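Local structure of ATP-dependent helicase FUN30 (Saccharomyces cerevisiae S288c, 5GN1) at residues E203-L215 with F248-K262. The protein uses ATP hydrolysis to remodel nucleosomes in DNA repair and heterochromatin organization, and is represented here by the C-terminal part of its SNF2-family ATPase domain. Sequence-based numbering, arbitrary orientation.
Sequences EKVLIFSLFTQVL and FYEDKDIPIFILSTK
Lys204, its CG turned opposite the carbonyl carbon (chi1 -60°) and the chain extended beyond it, reaches the C-terminal end of helix 241-250, where NZ donates to three backbone carbonyls: Asp251 O at 2.6 Å, Phe248 O at 2.7 Å and Ile254 O at 2.9 Å. Phe248 O is met in its carbonyl plane, whereas Asp251 O is approached from above, its opposite face taken by Ile254 N in a type I turn. The ammonium thus ties the helix end to the loop leading into strand 256-260, its charge probably balancing the carbonyl dipoles. The lysine also passes the Phe248 ring, with an off-centre cation-pi contact of 4.5 Å from NZ to centroid.

From Val205 the strands run parallel, axes 4.7 Å apart and inclined by 23°. Six backbone hydrogen bonds alternate in direction from Val205 N to Pro255 O through to Thr261 N to Ser209 O (168° at the hydrogen for Ile207 N to Phe257 O), joining two adjacent inner strands of the RecA-like helicase C-terminal lobe. Leu206 lies on the Phe248 face, its CD2 3.7 Å from Phe257 CB. Ile207 CD1 touches Ile256 CG2 at 3.8 Å on the face packed by helix 212-224, where Leu218 touches Ile207 and Leu222 touches Ile256. Phe208 lies alongside Leu259, whose CD1 sits over the ring face, 4.2 Å from its centroid; Ser260 O is at the edge. Past Ser209, whose OG accepts from Phe211 N in an ST turn and bonds Asp280, Leu210 CD2 packs on Thr261 CB, while Leu215 lays CD2 against Ile258 CB.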
loop_
_atom_site.group_PDB
_atom_site.type_symbol
_atom_site.label_atom_id
_atom_site.label_comp_id
_atom_site.label_asym_id
_atom_site.label_seq_id
_atom_site.Cartn_x
_atom_site.Cartn_y
_atom_site.Cartn_z
ATOM N N GLU A 203 -19.794 -7.868 -12.379
ATOM C CA GLU A 203 -19.736 -6.420 -12.280
ATOM C C GLU A 203 -18.284 -5.937 -12.328
ATOM O O GLU A 203 -17.340 -6.730 -12.320
ATOM C CB GLU A 203 -20.445 -5.946 -10.995
ATOM C CG GLU A 203 -21.991 -6.070 -11.063
ATOM C CD GLU A 203 -22.696 -5.793 -9.726
ATOM O OE1 GLU A 203 -22.008 -5.714 -8.679
ATOM O OE2 GLU A 203 -23.944 -5.633 -9.721
ATOM N N LYS A 204 -18.123 -4.618 -12.400
ATOM C CA LYS A 204 -16.832 -3.956 -12.389
ATOM C C LYS A 204 -16.579 -3.329 -11.021
ATOM O O LYS A 204 -17.499 -3.144 -10.219
ATOM C CB LYS A 204 -16.764 -2.900 -13.485
ATOM C CG LYS A 204 -16.953 -3.474 -14.885
ATOM C CD LYS A 204 -16.265 -2.589 -15.897
ATOM C CE LYS A 204 -16.324 -3.192 -17.296
ATOM N NZ LYS A 204 -15.297 -2.594 -18.206
ATOM N N VAL A 205 -15.317 -2.996 -10.759
ATOM C CA VAL A 205 -14.917 -2.543 -9.431
ATOM C C VAL A 205 -13.764 -1.551 -9.560
ATOM O O VAL A 205 -12.883 -1.707 -10.411
ATOM C CB VAL A 205 -14.547 -3.740 -8.518
ATOM C CG1 VAL A 205 -13.387 -4.569 -9.102
ATOM C CG2 VAL A 205 -14.238 -3.263 -7.090
ATOM N N LEU A 206 -13.786 -0.522 -8.705
ATOM C CA LEU A 206 -12.653 0.383 -8.501
ATOM C C LEU A 206 -11.916 -0.008 -7.226
ATOM O O LEU A 206 -12.547 -0.225 -6.188
ATOM C CB LEU A 206 -13.110 1.835 -8.376
ATOM C CG LEU A 206 -14.139 2.318 -9.400
ATOM C CD1 LEU A 206 -14.515 3.774 -9.130
ATOM C CD2 LEU A 206 -13.578 2.112 -10.802
ATOM N N ILE A 207 -10.588 -0.091 -7.297
ATOM C CA ILE A 207 -9.757 -0.348 -6.116
ATOM C C ILE A 207 -8.891 0.884 -5.867
ATOM O O ILE A 207 -8.152 1.315 -6.761
ATOM C CB ILE A 207 -8.887 -1.602 -6.279
ATOM C CG1 ILE A 207 -9.751 -2.783 -6.719
ATOM C CG2 ILE A 207 -8.185 -1.932 -4.940
ATOM C CD1 ILE A 207 -8.977 -4.073 -6.948
ATOM N N PHE A 208 -8.987 1.453 -4.660
ATOM C CA PHE A 208 -8.239 2.649 -4.281
ATOM C C PHE A 208 -7.194 2.331 -3.217
ATOM O O PHE A 208 -7.468 1.574 -2.280
ATOM C CB PHE A 208 -9.173 3.727 -3.721
ATOM C CG PHE A 208 -10.041 4.361 -4.741
ATOM C CD1 PHE A 208 -9.567 5.405 -5.509
ATOM C CD2 PHE A 208 -11.349 3.924 -4.925
ATOM C CE1 PHE A 208 -10.380 6.004 -6.468
ATOM C CE2 PHE A 208 -12.170 4.519 -5.867
ATOM C CZ PHE A 208 -11.688 5.560 -6.639
ATOM N N SER A 209 -6.011 2.947 -3.335
ATOM C CA SER A 209 -5.000 2.867 -2.287
ATOM C C SER A 209 -4.291 4.204 -2.138
ATOM O O SER A 209 -4.085 4.927 -3.115
ATOM C CB SER A 209 -3.942 1.781 -2.564
ATOM O OG SER A 209 -2.974 1.769 -1.522
ATOM N N LEU A 210 -3.906 4.516 -0.901
ATOM C CA LEU A 210 -3.096 5.700 -0.642
ATOM C C LEU A 210 -1.629 5.482 -0.966
ATOM O O LEU A 210 -0.849 6.439 -0.906
ATOM C CB LEU A 210 -3.233 6.139 0.823
ATOM C CG LEU A 210 -4.463 6.997 1.142
ATOM C CD1 LEU A 210 -4.620 7.194 2.641
ATOM C CD2 LEU A 210 -4.374 8.342 0.436
ATOM N N PHE A 211 -1.242 4.260 -1.324
ATOM C CA PHE A 211 0.154 3.885 -1.514
ATOM C C PHE A 211 0.343 3.437 -2.954
ATOM O O PHE A 211 -0.247 2.434 -3.372
ATOM C CB PHE A 211 0.554 2.752 -0.561
ATOM C CG PHE A 211 0.530 3.127 0.891
ATOM C CD1 PHE A 211 -0.618 2.957 1.651
ATOM C CD2 PHE A 211 1.672 3.632 1.510
ATOM C CE1 PHE A 211 -0.635 3.302 3.005
ATOM C CE2 PHE A 211 1.669 3.969 2.860
ATOM C CZ PHE A 211 0.514 3.808 3.609
ATOM N N THR A 212 1.172 4.162 -3.709
ATOM C CA THR A 212 1.507 3.694 -5.054
ATOM C C THR A 212 2.260 2.374 -5.021
ATOM O O THR A 212 2.128 1.563 -5.947
ATOM C CB THR A 212 2.325 4.744 -5.814
ATOM O OG1 THR A 212 3.409 5.195 -4.996
ATOM C CG2 THR A 212 1.443 5.927 -6.201
ATOM N N GLN A 213 3.043 2.130 -3.959
ATOM C CA GLN A 213 3.718 0.838 -3.805
ATOM C C GLN A 213 2.723 -0.312 -3.718
ATOM O O GLN A 213 2.996 -1.426 -4.194
ATOM C CB GLN A 213 4.588 0.845 -2.555
ATOM C CG GLN A 213 5.808 1.739 -2.577
ATOM C CD GLN A 213 6.456 1.797 -1.197
ATOM O OE1 GLN A 213 5.873 2.323 -0.242
ATOM N NE2 GLN A 213 7.651 1.245 -1.084
ATOM N N VAL A 214 1.583 -0.079 -3.067
ATOM C CA VAL A 214 0.533 -1.094 -3.044
ATOM C C VAL A 214 -0.042 -1.309 -4.441
ATOM O O VAL A 214 -0.272 -2.450 -4.849
ATOM C CB VAL A 214 -0.554 -0.719 -2.019
ATOM C CG1 VAL A 214 -1.834 -1.556 -2.232
ATOM C CG2 VAL A 214 -0.018 -0.892 -0.591
ATOM N N LEU A 215 -0.275 -0.226 -5.199
ATOM C CA LEU A 215 -0.760 -0.375 -6.575
ATOM C C LEU A 215 0.193 -1.222 -7.423
ATOM O O LEU A 215 -0.246 -2.076 -8.210
ATOM C CB LEU A 215 -0.962 1.002 -7.216
ATOM C CG LEU A 215 -2.084 1.838 -6.571
ATOM C CD1 LEU A 215 -2.252 3.172 -7.250
ATOM C CD2 LEU A 215 -3.414 1.065 -6.593
ATOM N N PHE A 248 -12.029 1.654 -20.128
ATOM C CA PHE A 248 -12.781 1.032 -19.045
ATOM C C PHE A 248 -14.259 0.929 -19.405
ATOM O O PHE A 248 -14.906 -0.082 -19.130
ATOM C CB PHE A 248 -12.608 1.824 -17.748
ATOM C CG PHE A 248 -13.010 1.065 -16.516
ATOM C CD1 PHE A 248 -12.533 -0.215 -16.288
ATOM C CD2 PHE A 248 -13.864 1.632 -15.585
ATOM C CE1 PHE A 248 -12.900 -0.916 -15.155
ATOM C CE2 PHE A 248 -14.236 0.936 -14.450
ATOM C CZ PHE A 248 -13.753 -0.341 -14.234
ATOM N N TYR A 249 -14.787 1.981 -20.021
ATOM C CA TYR A 249 -16.189 2.011 -20.423
ATOM C C TYR A 249 -16.464 1.085 -21.598
ATOM O O TYR A 249 -17.536 0.481 -21.673
ATOM C CB TYR A 249 -16.604 3.436 -20.796
ATOM C CG TYR A 249 -17.035 4.283 -19.632
ATOM C CD1 TYR A 249 -18.355 4.283 -19.204
ATOM C CD2 TYR A 249 -16.118 5.088 -18.957
ATOM C CE1 TYR A 249 -18.757 5.071 -18.131
ATOM C CE2 TYR A 249 -16.499 5.864 -17.884
ATOM C CZ TYR A 249 -17.819 5.864 -17.475
ATOM O OH TYR A 249 -18.195 6.668 -16.411
ATOM N N GLU A 250 -15.521 0.986 -22.538
ATOM C CA GLU A 250 -15.790 0.330 -23.819
ATOM C C GLU A 250 -15.614 -1.182 -23.735
ATOM O O GLU A 250 -16.350 -1.931 -24.394
ATOM C CB GLU A 250 -14.871 0.925 -24.899
ATOM C CG GLU A 250 -15.215 0.546 -26.348
ATOM C CD GLU A 250 -14.621 -0.795 -26.769
ATOM O OE1 GLU A 250 -13.648 -1.262 -26.133
ATOM O OE2 GLU A 250 -15.142 -1.391 -27.730
ATOM N N ASP A 251 -14.674 -1.652 -22.911
ATOM C CA ASP A 251 -14.278 -3.060 -22.870
ATOM C C ASP A 251 -14.948 -3.744 -21.676
ATOM O O ASP A 251 -14.515 -3.586 -20.532
ATOM C CB ASP A 251 -12.760 -3.167 -22.796
ATOM C CG ASP A 251 -12.245 -4.555 -23.191
ATOM O OD1 ASP A 251 -12.970 -5.559 -22.987
ATOM O OD2 ASP A 251 -11.110 -4.630 -23.704
ATOM N N LYS A 252 -15.986 -4.537 -21.948
ATOM C CA LYS A 252 -16.696 -5.253 -20.892
ATOM C C LYS A 252 -15.825 -6.304 -20.215
ATOM O O LYS A 252 -16.165 -6.770 -19.118
ATOM C CB LYS A 252 -17.953 -5.921 -21.459
ATOM C CG LYS A 252 -19.070 -4.962 -21.843
ATOM C CD LYS A 252 -19.673 -4.281 -20.623
ATOM C CE LYS A 252 -20.794 -3.340 -21.041
ATOM N NZ LYS A 252 -20.979 -2.246 -20.062
ATOM N N ASP A 253 -14.715 -6.697 -20.842
ATOM C CA ASP A 253 -13.849 -7.733 -20.296
ATOM C C ASP A 253 -12.728 -7.182 -19.416
ATOM O O ASP A 253 -11.804 -7.933 -19.078
ATOM C CB ASP A 253 -13.249 -8.563 -21.436
ATOM C CG ASP A 253 -12.735 -9.921 -20.973
ATOM O OD1 ASP A 253 -13.397 -10.562 -20.121
ATOM O OD2 ASP A 253 -11.669 -10.350 -21.479
ATOM N N ILE A 254 -12.766 -5.896 -19.063
ATOM C CA ILE A 254 -11.805 -5.325 -18.118
ATOM C C ILE A 254 -12.557 -5.015 -16.832
ATOM O O ILE A 254 -13.208 -3.966 -16.735
ATOM C CB ILE A 254 -11.125 -4.059 -18.656
ATOM C CG1 ILE A 254 -10.479 -4.313 -20.016
ATOM C CG2 ILE A 254 -10.040 -3.579 -17.679
ATOM C CD1 ILE A 254 -9.631 -3.123 -20.513
ATOM N N PRO A 255 -12.498 -5.883 -15.821
ATOM C CA PRO A 255 -13.379 -5.693 -14.663
ATOM C C PRO A 255 -12.874 -4.677 -13.653
ATOM O O PRO A 255 -13.675 -4.217 -12.827
ATOM C CB PRO A 255 -13.458 -7.099 -14.052
ATOM C CG PRO A 255 -12.116 -7.723 -14.427
ATOM C CD PRO A 255 -11.843 -7.203 -15.816
ATOM N N ILE A 256 -11.592 -4.302 -13.692
ATOM C CA ILE A 256 -10.935 -3.639 -12.563
ATOM C C ILE A 256 -10.225 -2.376 -13.023
ATOM O O ILE A 256 -9.488 -2.395 -14.016
ATOM C CB ILE A 256 -9.922 -4.558 -11.863
ATOM C CG1 ILE A 256 -10.617 -5.795 -11.316
ATOM C CG2 ILE A 256 -9.211 -3.807 -10.720
ATOM C CD1 ILE A 256 -9.660 -6.745 -10.643
ATOM N N PHE A 257 -10.418 -1.295 -12.269
ATOM C CA PHE A 257 -9.651 -0.057 -12.377
ATOM C C PHE A 257 -8.989 0.172 -11.023
ATOM O O PHE A 257 -9.685 0.265 -10.007
ATOM C CB PHE A 257 -10.566 1.119 -12.726
ATOM C CG PHE A 257 -9.940 2.147 -13.629
ATOM C CD1 PHE A 257 -8.620 2.512 -13.483
ATOM C CD2 PHE A 257 -10.682 2.741 -14.643
ATOM C CE1 PHE A 257 -8.052 3.472 -14.330
ATOM C CE2 PHE A 257 -10.117 3.694 -15.481
ATOM C CZ PHE A 257 -8.799 4.052 -15.321
ATOM N N ILE A 258 -7.654 0.241 -10.991
ATOM C CA ILE A 258 -6.942 0.531 -9.751
ATOM C C ILE A 258 -6.458 1.976 -9.799
ATOM O O ILE A 258 -5.962 2.446 -10.833
ATOM C CB ILE A 258 -5.788 -0.464 -9.489
ATOM C CG1 ILE A 258 -4.617 -0.257 -10.457
ATOM C CG2 ILE A 258 -6.290 -1.918 -9.522
ATOM C CD1 ILE A 258 -3.448 -1.203 -10.168
ATOM N N LEU A 259 -6.652 2.702 -8.691
ATOM C CA LEU A 259 -6.415 4.142 -8.644
ATOM C C LEU A 259 -5.815 4.532 -7.307
ATOM O O LEU A 259 -6.013 3.848 -6.297
ATOM C CB LEU A 259 -7.704 4.975 -8.809
ATOM C CG LEU A 259 -8.611 4.733 -10.014
ATOM C CD1 LEU A 259 -9.789 3.891 -9.599
ATOM C CD2 LEU A 259 -9.088 6.080 -10.584
ATOM N N SER A 260 -5.090 5.649 -7.301
ATOM C CA SER A 260 -4.741 6.270 -6.030
ATOM C C SER A 260 -5.973 6.965 -5.461
ATOM O O SER A 260 -6.816 7.483 -6.197
ATOM C CB SER A 260 -3.595 7.272 -6.190
ATOM O OG SER A 260 -3.879 8.225 -7.196
ATOM N N THR A 261 -6.084 6.948 -4.132
ATOM C CA THR A 261 -7.211 7.599 -3.474
ATOM C C THR A 261 -7.298 9.073 -3.853
ATOM O O THR A 261 -8.402 9.611 -3.987
ATOM C CB THR A 261 -7.087 7.402 -1.970
ATOM O OG1 THR A 261 -7.115 5.997 -1.708
ATOM C CG2 THR A 261 -8.222 8.067 -1.222
ATOM N N LYS A 262 -6.154 9.716 -4.096
ATOM C CA LYS A 262 -6.136 11.105 -4.549
ATOM C C LYS A 262 -6.802 11.279 -5.915
ATOM O O LYS A 262 -7.264 12.382 -6.228
ATOM C CB LYS A 262 -4.688 11.634 -4.572
ATOM C CG LYS A 262 -3.712 10.877 -5.495
ATOM C CD LYS A 262 -2.221 11.226 -5.232
ATOM C CE LYS A 262 -1.236 10.649 -6.299
ATOM N NZ LYS A 262 -0.803 9.187 -6.257
HETATM O O HOH W 1 -17.949 -1.457 -19.348
#